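Local coordinates for peptide ABC transporter, peptide-binding protein (Thermus thermophilus, PDB 2D5W) that binds oligopeptides, here a pentapeptide, and probably delivers them to an ABC transporter for uptake as a family 5 solute-binding protein, at residues Asp324-Arg337 with Tyr370-Met384. Sequence-based numbering, arbitrary orientation.
Sequences DKRTRQAILHALNR and YEFDLKKAEALLAEM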
ATOM      1  N   ASP A 324     -24.090  11.613  -2.989  1.00 11.58           N
ATOM      2  CA  ASP A 324     -24.529  12.737  -2.159  1.00 11.21           C
ATOM      3  C   ASP A 324     -23.870  12.610  -0.786  1.00 10.71           C
ATOM      4  O   ASP A 324     -23.992  11.575  -0.135  1.00 10.94           O
ATOM      5  CB  ASP A 324     -26.056  12.710  -2.016  1.00 12.71           C
ATOM      6  CG  ASP A 324     -26.621  14.011  -1.481  1.00 14.41           C
ATOM      7  OD1 ASP A 324     -26.247  14.423  -0.365  1.00 14.85           O
ATOM      8  OD2 ASP A 324     -27.451  14.625  -2.185  1.00 16.95           O
ATOM      9  N   LYS A 325     -23.182  13.656  -0.338  1.00 10.51           N
ATOM     10  CA  LYS A 325     -22.509  13.585   0.954  1.00 11.08           C
ATOM     11  C   LYS A 325     -23.456  13.249   2.102  1.00 10.18           C
ATOM     12  O   LYS A 325     -23.040  12.638   3.082  1.00 11.18           O
ATOM     13  CB  LYS A 325     -21.765  14.891   1.266  1.00 12.74           C
ATOM     14  CG  LYS A 325     -22.644  16.079   1.621  1.00 14.29           C
ATOM     15  CD  LYS A 325     -21.786  17.270   2.039  1.00 16.29           C
ATOM     16  CE  LYS A 325     -22.640  18.482   2.370  1.00 17.55           C
ATOM     17  NZ  LYS A 325     -21.803  19.662   2.730  1.00 21.40           N
ATOM     18  N   ARG A 326     -24.721  13.645   1.990  1.00 10.63           N
ATOM     19  CA  ARG A 326     -25.681  13.355   3.051  1.00 11.05           C
ATOM     20  C   ARG A 326     -25.833  11.853   3.276  1.00  9.97           C
ATOM     21  O   ARG A 326     -26.011  11.404   4.407  1.00 10.63           O
ATOM     22  CB  ARG A 326     -27.041  13.981   2.723  1.00 12.33           C
ATOM     23  CG  ARG A 326     -27.059  15.505   2.805  1.00 14.10           C
ATOM     24  CD  ARG A 326     -28.391  16.073   2.332  1.00 15.54           C
ATOM     25  NE  ARG A 326     -28.600  15.829   0.909  1.00 15.14           N
ATOM     26  CZ  ARG A 326     -29.744  16.044   0.270  1.00 15.39           C
ATOM     27  NH1 ARG A 326     -29.831  15.789  -1.029  1.00 16.07           N
ATOM     28  NH2 ARG A 326     -30.801  16.505   0.926  1.00 17.01           N
ATOM     29  N   THR A 327     -25.754  11.078   2.202  1.00 10.01           N
ATOM     30  CA  THR A 327     -25.876   9.629   2.307  1.00 10.00           C
ATOM     31  C   THR A 327     -24.672   9.044   3.038  1.00 10.01           C
ATOM     32  O   THR A 327     -24.807   8.147   3.871  1.00 10.06           O
ATOM     33  CB  THR A 327     -25.954   8.980   0.917  1.00  9.71           C
ATOM     34  OG1 THR A 327     -26.990   9.615   0.160  1.00 10.26           O
ATOM     35  CG2 THR A 327     -26.257   7.492   1.034  1.00 10.18           C
ATOM     36  N   ARG A 328     -23.490   9.561   2.719  1.00 10.24           N
ATOM     37  CA  ARG A 328     -22.263   9.081   3.333  1.00  9.32           C
ATOM     38  C   ARG A 328     -22.215   9.473   4.809  1.00  9.41           C
ATOM     39  O   ARG A 328     -21.772   8.691   5.654  1.00  9.78           O
ATOM     40  CB  ARG A 328     -21.061   9.614   2.545  1.00  9.73           C
ATOM     41  CG  ARG A 328     -21.155   9.235   1.063  1.00 10.37           C
ATOM     42  CD  ARG A 328     -19.867   9.477   0.301  1.00 10.61           C
ATOM     43  NE  ARG A 328     -19.487  10.885   0.206  1.00 10.57           N
ATOM     44  CZ  ARG A 328     -19.848  11.709  -0.772  1.00 10.47           C
ATOM     45  NH1 ARG A 328     -19.434  12.970  -0.757  1.00 11.28           N
ATOM     46  NH2 ARG A 328     -20.619  11.287  -1.765  1.00 10.64           N
ATOM     47  N   GLN A 329     -22.695  10.673   5.121  1.00 10.00           N
ATOM     48  CA  GLN A 329     -22.740  11.134   6.503  1.00 10.48           C
ATOM     49  C   GLN A 329     -23.732  10.267   7.287  1.00 10.12           C
ATOM     50  O   GLN A 329     -23.476   9.899   8.433  1.00 10.36           O
ATOM     51  CB  GLN A 329     -23.176  12.598   6.561  1.00 10.01           C
ATOM     52  CG  GLN A 329     -22.241  13.550   5.837  1.00 11.70           C
ATOM     53  CD  GLN A 329     -22.760  14.971   5.825  1.00 12.23           C
ATOM     54  OE1 GLN A 329     -23.967  15.197   5.785  1.00 15.10           O
ATOM     55  NE2 GLN A 329     -21.852  15.937   5.842  1.00 12.62           N
ATOM     56  N   ALA A 330     -24.862   9.937   6.662  1.00 10.28           N
ATOM     57  CA  ALA A 330     -25.876   9.112   7.311  1.00 10.14           C
ATOM     58  C   ALA A 330     -25.301   7.747   7.662  1.00 10.42           C
ATOM     59  O   ALA A 330     -25.473   7.257   8.779  1.00 11.36           O
ATOM     60  CB  ALA A 330     -27.087   8.950   6.393  1.00 11.16           C
ATOM     61  N   ILE A 331     -24.622   7.126   6.704  1.00  9.79           N
ATOM     62  CA  ILE A 331     -24.037   5.818   6.952  1.00 10.18           C
ATOM     63  C   ILE A 331     -23.034   5.880   8.100  1.00  9.58           C
ATOM     64  O   ILE A 331     -23.050   5.024   8.984  1.00 10.02           O
ATOM     65  CB  ILE A 331     -23.347   5.257   5.685  1.00  9.91           C
ATOM     66  CG1 ILE A 331     -24.400   4.959   4.610  1.00 10.43           C
ATOM     67  CG2 ILE A 331     -22.570   3.983   6.028  1.00 10.56           C
ATOM     68  CD1 ILE A 331     -23.816   4.570   3.259  1.00 12.56           C
ATOM     69  N   LEU A 332     -22.176   6.898   8.108  1.00  9.43           N
ATOM     70  CA  LEU A 332     -21.180   6.994   9.171  1.00  9.49           C
ATOM     71  C   LEU A 332     -21.824   7.158  10.547  1.00  9.84           C
ATOM     72  O   LEU A 332     -21.338   6.595  11.533  1.00 10.10           O
ATOM     73  CB  LEU A 332     -20.193   8.137   8.895  1.00  9.84           C
ATOM     74  CG  LEU A 332     -18.935   8.137   9.778  1.00  9.09           C
ATOM     75  CD1 LEU A 332     -18.248   6.774   9.712  1.00 10.84           C
ATOM     76  CD2 LEU A 332     -17.983   9.238   9.330  1.00 10.36           C
ATOM     77  N   HIS A 333     -22.910   7.927  10.621  1.00 10.07           N
ATOM     78  CA  HIS A 333     -23.614   8.116  11.892  1.00 10.55           C
ATOM     79  C   HIS A 333     -24.211   6.791  12.371  1.00 10.39           C
ATOM     80  O   HIS A 333     -24.508   6.628  13.558  1.00 11.53           O
ATOM     81  CB  HIS A 333     -24.752   9.139  11.753  1.00 11.35           C
ATOM     82  CG  HIS A 333     -24.318  10.566  11.887  1.00 11.41           C
ATOM     83  ND1 HIS A 333     -23.629  11.039  12.983  1.00 12.40           N
ATOM     84  CD2 HIS A 333     -24.529  11.638  11.086  1.00 11.82           C
ATOM     85  CE1 HIS A 333     -23.436  12.342  12.852  1.00 12.28           C
ATOM     86  NE2 HIS A 333     -23.974  12.728  11.710  1.00 12.89           N
ATOM     87  N   ALA A 334     -24.394   5.850  11.447  1.00  9.48           N
ATOM     88  CA  ALA A 334     -24.957   4.546  11.784  1.00 10.38           C
ATOM     89  C   ALA A 334     -23.893   3.501  12.111  1.00 10.75           C
ATOM     90  O   ALA A 334     -24.222   2.372  12.464  1.00 11.78           O
ATOM     91  CB  ALA A 334     -25.841   4.053  10.647  1.00 10.92           C
ATOM     92  N   LEU A 335     -22.621   3.869  11.976  1.00 10.37           N
ATOM     93  CA  LEU A 335     -21.526   2.954  12.287  1.00  9.99           C
ATOM     94  C   LEU A 335     -21.040   3.273  13.697  1.00 10.04           C
ATOM     95  O   LEU A 335     -20.500   4.350  13.947  1.00 10.74           O
ATOM     96  CB  LEU A 335     -20.375   3.124  11.288  1.00 10.18           C
ATOM     97  CG  LEU A 335     -20.720   2.953   9.804  1.00  9.80           C
ATOM     98  CD1 LEU A 335     -19.435   2.936   8.988  1.00 11.01           C
ATOM     99  CD2 LEU A 335     -21.496   1.661   9.584  1.00 10.59           C
ATOM    100  N   ASN A 336     -21.244   2.346  14.627  1.00  9.71           N
ATOM    101  CA  ASN A 336     -20.822   2.576  16.000  1.00 10.36           C
ATOM    102  C   ASN A 336     -19.337   2.275  16.127  1.00  9.67           C
ATOM    103  O   ASN A 336     -18.931   1.275  16.721  1.00 10.42           O
ATOM    104  CB  ASN A 336     -21.624   1.701  16.960  1.00 11.53           C
ATOM    105  CG  ASN A 336     -21.377   2.062  18.404  1.00 11.64           C
ATOM    106  OD1 ASN A 336     -20.611   2.980  18.703  1.00 12.03           O
ATOM    107  ND2 ASN A 336     -22.028   1.346  19.313  1.00 13.68           N
ATOM    108  N   ARG A 337     -18.530   3.166  15.564  1.00  9.66           N
ATOM    109  CA  ARG A 337     -17.084   3.009  15.566  1.00 10.14           C
ATOM    110  C   ARG A 337     -16.468   3.034  16.958  1.00 10.16           C
ATOM    111  O   ARG A 337     -15.590   2.228  17.266  1.00 10.40           O
ATOM    112  CB  ARG A 337     -16.449   4.086  14.682  1.00  9.96           C
ATOM    113  CG  ARG A 337     -16.884   3.998  13.223  1.00  9.91           C
ATOM    114  CD  ARG A 337     -16.320   5.146  12.411  1.00 10.12           C
ATOM    115  NE  ARG A 337     -16.863   6.425  12.856  1.00  9.58           N
ATOM    116  CZ  ARG A 337     -16.278   7.600  12.651  1.00  9.46           C
ATOM    117  NH1 ARG A 337     -16.847   8.710  13.095  1.00 10.02           N
ATOM    118  NH2 ARG A 337     -15.121   7.669  12.007  1.00  9.68           N
ATOM    119  N   TYR A 370     -18.213  12.466  13.282  1.00 11.20           N
ATOM    120  CA  TYR A 370     -19.561  11.934  13.138  1.00 11.93           C
ATOM    121  C   TYR A 370     -19.811  10.862  14.188  1.00 11.96           C
ATOM    122  O   TYR A 370     -19.441   9.700  14.014  1.00 12.65           O
ATOM    123  CB  TYR A 370     -19.736  11.353  11.738  1.00 11.76           C
ATOM    124  CG  TYR A 370     -19.616  12.389  10.648  1.00 10.82           C
ATOM    125  CD1 TYR A 370     -20.747  13.018  10.128  1.00 12.66           C
ATOM    126  CD2 TYR A 370     -18.368  12.756  10.142  1.00 10.79           C
ATOM    127  CE1 TYR A 370     -20.642  13.979   9.131  1.00 11.46           C
ATOM    128  CE2 TYR A 370     -18.250  13.720   9.144  1.00 10.95           C
ATOM    129  CZ  TYR A 370     -19.391  14.326   8.642  1.00 11.52           C
ATOM    130  OH  TYR A 370     -19.283  15.263   7.642  1.00 12.07           O
ATOM    131  N   GLU A 371     -20.450  11.260  15.281  1.00 12.14           N
ATOM    132  CA  GLU A 371     -20.734  10.335  16.366  1.00 11.87           C
ATOM    133  C   GLU A 371     -21.814   9.330  15.982  1.00 10.75           C
ATOM    134  O   GLU A 371     -22.577   9.549  15.044  1.00 11.71           O
ATOM    135  CB  GLU A 371     -21.169  11.105  17.622  1.00 13.71           C
ATOM    136  CG  GLU A 371     -22.607  11.631  17.599  1.00 16.05           C
ATOM    137  CD  GLU A 371     -22.795  12.902  16.789  1.00 17.59           C
ATOM    138  OE1 GLU A 371     -21.860  13.323  16.074  1.00 18.22           O
ATOM    139  OE2 GLU A 371     -23.897  13.486  16.867  1.00 19.01           O
ATOM    140  N   PHE A 372     -21.861   8.221  16.709  1.00 11.82           N
ATOM    141  CA  PHE A 372     -22.865   7.198  16.465  1.00 11.84           C
ATOM    142  C   PHE A 372     -24.217   7.753  16.905  1.00 12.44           C
ATOM    143  O   PHE A 372     -24.417   8.054  18.081  1.00 13.53           O
ATOM    144  CB  PHE A 372     -22.530   5.938  17.263  1.00 12.24           C
ATOM    145  CG  PHE A 372     -23.549   4.844  17.122  1.00 11.34           C
ATOM    146  CD1 PHE A 372     -23.872   4.335  15.870  1.00 11.37           C
ATOM    147  CD2 PHE A 372     -24.186   4.323  18.241  1.00 12.40           C
ATOM    148  CE1 PHE A 372     -24.818   3.323  15.733  1.00 11.77           C
ATOM    149  CE2 PHE A 372     -25.133   3.309  18.116  1.00 12.65           C
ATOM    150  CZ  PHE A 372     -25.450   2.809  16.860  1.00 13.26           C
ATOM    151  N   ASP A 373     -25.132   7.905  15.954  1.00 12.56           N
ATOM    152  CA  ASP A 373     -26.465   8.431  16.243  1.00 13.31           C
ATOM    153  C   ASP A 373     -27.420   8.003  15.137  1.00 12.73           C
ATOM    154  O   ASP A 373     -27.465   8.615  14.067  1.00 12.38           O
ATOM    155  CB  ASP A 373     -26.430   9.958  16.313  1.00 14.63           C
ATOM    156  CG  ASP A 373     -27.732  10.551  16.822  1.00 16.16           C
ATOM    157  OD1 ASP A 373     -28.806   9.986  16.532  1.00 18.17           O
ATOM    158  OD2 ASP A 373     -27.679  11.594  17.505  1.00 18.22           O
ATOM    159  N   LEU A 374     -28.189   6.954  15.400  1.00 13.25           N
ATOM    160  CA  LEU A 374     -29.127   6.447  14.412  1.00 13.65           C
ATOM    161  C   LEU A 374     -30.217   7.452  14.060  1.00 13.94           C
ATOM    162  O   LEU A 374     -30.728   7.449  12.944  1.00 14.64           O
ATOM    163  CB  LEU A 374     -29.748   5.137  14.901  1.00 14.32           C
ATOM    164  CG  LEU A 374     -28.757   3.983  15.090  1.00 14.49           C
ATOM    165  CD1 LEU A 374     -29.499   2.745  15.564  1.00 16.49           C
ATOM    166  CD2 LEU A 374     -28.035   3.697  13.781  1.00 16.09           C
ATOM    167  N   LYS A 375     -30.573   8.315  15.006  1.00 14.71           N
ATOM    168  CA  LYS A 375     -31.600   9.317  14.744  1.00 15.85           C
ATOM    169  C   LYS A 375     -31.136  10.284  13.662  1.00 15.08           C
ATOM    170  O   LYS A 375     -31.900  10.634  12.760  1.00 14.83           O
ATOM    171  CB  LYS A 375     -31.936  10.091  16.021  1.00 18.15           C
ATOM    172  CG  LYS A 375     -32.636   9.260  17.082  1.00 23.67           C
ATOM    173  CD  LYS A 375     -32.960  10.090  18.317  1.00 26.96           C
ATOM    174  CE  LYS A 375     -33.886  11.252  17.986  1.00 29.34           C
ATOM    175  NZ  LYS A 375     -35.187  10.789  17.427  1.00 31.44           N
ATOM    176  N   LYS A 376     -29.881  10.716  13.749  1.00 14.74           N
ATOM    177  CA  LYS A 376     -29.338  11.634  12.754  1.00 14.85           C
ATOM    178  C   LYS A 376     -29.276  10.955  11.390  1.00 14.16           C
ATOM    179  O   LYS A 376     -29.573  11.570  10.368  1.00 13.68           O
ATOM    180  CB  LYS A 376     -27.944  12.118  13.160  1.00 15.53           C
ATOM    181  CG  LYS A 376     -27.951  13.157  14.268  1.00 17.56           C
ATOM    182  CD  LYS A 376     -26.566  13.751  14.479  1.00 18.28           C
ATOM    183  CE  LYS A 376     -26.600  14.867  15.511  1.00 19.61           C
ATOM    184  NZ  LYS A 376     -25.260  15.488  15.696  1.00 20.66           N
ATOM    185  N   ALA A 377     -28.894   9.682  11.378  1.00 13.54           N
ATOM    186  CA  ALA A 377     -28.811   8.932  10.129  1.00 12.73           C
ATOM    187  C   ALA A 377     -30.193   8.848   9.486  1.00 12.41           C
ATOM    188  O   ALA A 377     -30.346   9.085   8.289  1.00 13.21           O
ATOM    189  CB  ALA A 377     -28.264   7.529  10.389  1.00 12.88           C
ATOM    190  N   GLU A 378     -31.196   8.517  10.294  1.00 13.10           N
ATOM    191  CA  GLU A 378     -32.569   8.397   9.816  1.00 14.24           C
ATOM    192  C   GLU A 378     -33.087   9.702   9.211  1.00 13.35           C
ATOM    193  O   GLU A 378     -33.739   9.695   8.163  1.00 13.80           O
ATOM    194  CB  GLU A 378     -33.480   7.962  10.968  1.00 16.79           C
ATOM    195  CG  GLU A 378     -34.950   7.828  10.598  1.00 23.50           C
ATOM    196  CD  GLU A 378     -35.803   7.364  11.766  1.00 27.06           C
ATOM    197  OE1 GLU A 378     -37.029   7.218  11.588  1.00 30.37           O
ATOM    198  OE2 GLU A 378     -35.243   7.145  12.862  1.00 30.37           O
ATOM    199  N   ALA A 379     -32.795  10.818   9.872  1.00 13.50           N
ATOM    200  CA  ALA A 379     -33.235  12.126   9.398  1.00 13.23           C
ATOM    201  C   ALA A 379     -32.615  12.473   8.044  1.00 13.85           C
ATOM    202  O   ALA A 379     -33.297  12.972   7.151  1.00 13.61           O
ATOM    203  CB  ALA A 379     -32.884  13.196  10.423  1.00 14.46           C
ATOM    204  N   LEU A 380     -31.319  12.210   7.898  1.00 13.39           N
ATOM    205  CA  LEU A 380     -30.623  12.494   6.646  1.00 13.11           C
ATOM    206  C   LEU A 380     -31.200  11.683   5.494  1.00 12.67           C
ATOM    207  O   LEU A 380     -31.434  12.211   4.408  1.00 12.95           O
ATOM    208  CB  LEU A 380     -29.130  12.187   6.792  1.00 13.44           C
ATOM    209  CG  LEU A 380     -28.319  13.223   7.572  1.00 13.71           C
ATOM    210  CD1 LEU A 380     -26.994  12.625   8.015  1.00 14.43           C
ATOM    211  CD2 LEU A 380     -28.102  14.454   6.704  1.00 16.14           C
ATOM    212  N   LEU A 381     -31.435  10.398   5.735  1.00 12.60           N
ATOM    213  CA  LEU A 381     -31.979   9.534   4.698  1.00 12.73           C
ATOM    214  C   LEU A 381     -33.416   9.903   4.343  1.00 12.50           C
ATOM    215  O   LEU A 381     -33.813   9.830   3.182  1.00 12.95           O
ATOM    216  CB  LEU A 381     -31.884   8.072   5.141  1.00 11.40           C
ATOM    217  CG  LEU A 381     -30.440   7.576   5.288  1.00 12.58           C
ATOM    218  CD1 LEU A 381     -30.425   6.254   6.028  1.00 13.31           C
ATOM    219  CD2 LEU A 381     -29.795   7.441   3.914  1.00 15.43           C
ATOM    220  N   ALA A 382     -34.194  10.312   5.340  1.00 13.58           N
ATOM    221  CA  ALA A 382     -35.581  10.699   5.101  1.00 14.14           C
ATOM    222  C   ALA A 382     -35.631  11.932   4.206  1.00 15.14           C
ATOM    223  O   ALA A 382     -36.501  12.053   3.344  1.00 15.44           O
ATOM    224  CB  ALA A 382     -36.280  10.983   6.420  1.00 14.96           C
ATOM    225  N   GLU A 383     -34.687  12.844   4.412  1.00 16.18           N
ATOM    226  CA  GLU A 383     -34.623  14.071   3.628  1.00 18.34           C
ATOM    227  C   GLU A 383     -34.416  13.772   2.146  1.00 18.04           C
ATOM    228  O   GLU A 383     -34.751  14.590   1.289  1.00 19.24           O
ATOM    229  CB  GLU A 383     -33.488  14.960   4.143  1.00 21.45           C
ATOM    230  CG  GLU A 383     -33.391  16.316   3.462  1.00 28.27           C
ATOM    231  CD  GLU A 383     -32.280  17.176   4.038  1.00 31.33           C
ATOM    232  OE1 GLU A 383     -32.099  18.316   3.559  1.00 35.35           O
ATOM    233  OE2 GLU A 383     -31.587  16.712   4.968  1.00 33.27           O
ATOM    234  N   MET A 384     -33.869  12.599   1.845  1.00 16.12           N
ATOM    235  CA  MET A 384     -33.624  12.225   0.459  1.00 15.73           C
ATOM    236  C   MET A 384     -34.683  11.304  -0.142  1.00 15.58           C
ATOM    237  O   MET A 384     -34.448  10.653  -1.161  1.00 15.52           O
ATOM    238  CB  MET A 384     -32.229  11.611   0.324  1.00 15.10           C
ATOM    239  CG  MET A 384     -31.122  12.631   0.575  1.00 15.09           C
ATOM    240  SD  MET A 384     -29.454  11.982   0.396  1.00 16.74           S
ATOM    241  CE  MET A 384     -29.328  10.994   1.894  1.00 17.16           C
TER
HETATM  242  O   HOH W   1     -33.090  16.183  -0.658  1.00 27.17           O
HETATM  243  O   HOH W   2     -19.490   6.886  14.032  1.00 11.72           O
HETATM  244  O   HOH W   3     -15.809  11.167  12.094  1.00 11.54           O
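The guanidinium of Arg326 lies across the end of helix 374-383, with Met384 CG 3.7 Å above the centre of one face. Its edges are taken by charge: Asp324, the N-cap of helix 325-333, is gripped side-on through NE and NH1, while NH2 lies 3.4 Å from Glu383 OE1 in a salt bridge whose two planes stand nearly perpendicular. A water joins the same NH2 to Glu383 O. Were Arg326 an alanine, Asp324 and Glu383 would probably lose their shared counter-charge and the flank of Met384 its cover. Thr327 OG1, bonded to Gly321 O, meets the methionine methyl. Gln329 NE2 bonds only weakly to Tyr370 OH, whose stronger partner is Ala539 O. The CA atoms come closest at Ala330, 4.1 Å from that of Ala377, and the small side chains let the antiparallel helices come within 7.8 Å, axis to axis. Leu380 fits here as a knob among Arg326, Gln329, Ala330 and His333. Leu332 CD2 packs against the Tyr370 ring.

His333 joins the helix end to the incoming loop. With CG anti to its carbonyl carbon (chi1 -84°), the imidazole slots between Lys376 CD on one face and Tyr370 CB on the other, and its ND1 donates almost straight, in the ring plane, to Glu371 O (2.8 Å, 173°). The backbone O of His333 accepts from Asp373 N at 2.8 Å. Further on, Asn336 CB sits over the centre of the Phe372 ring, 3.6 Å from its centroid, and Arg337 NH1 reaches Tyr370 O at 2.9 Å, while its NH2 is bonded to Pro546 O. This antiparallel helix pair lies far from the chain's centre: helix 325-333 and the turn after it back onto strand 544-557, helix 416-431 borders Ala334 to Asn336, and helix 524-541 meets Lys325 and Tyr370.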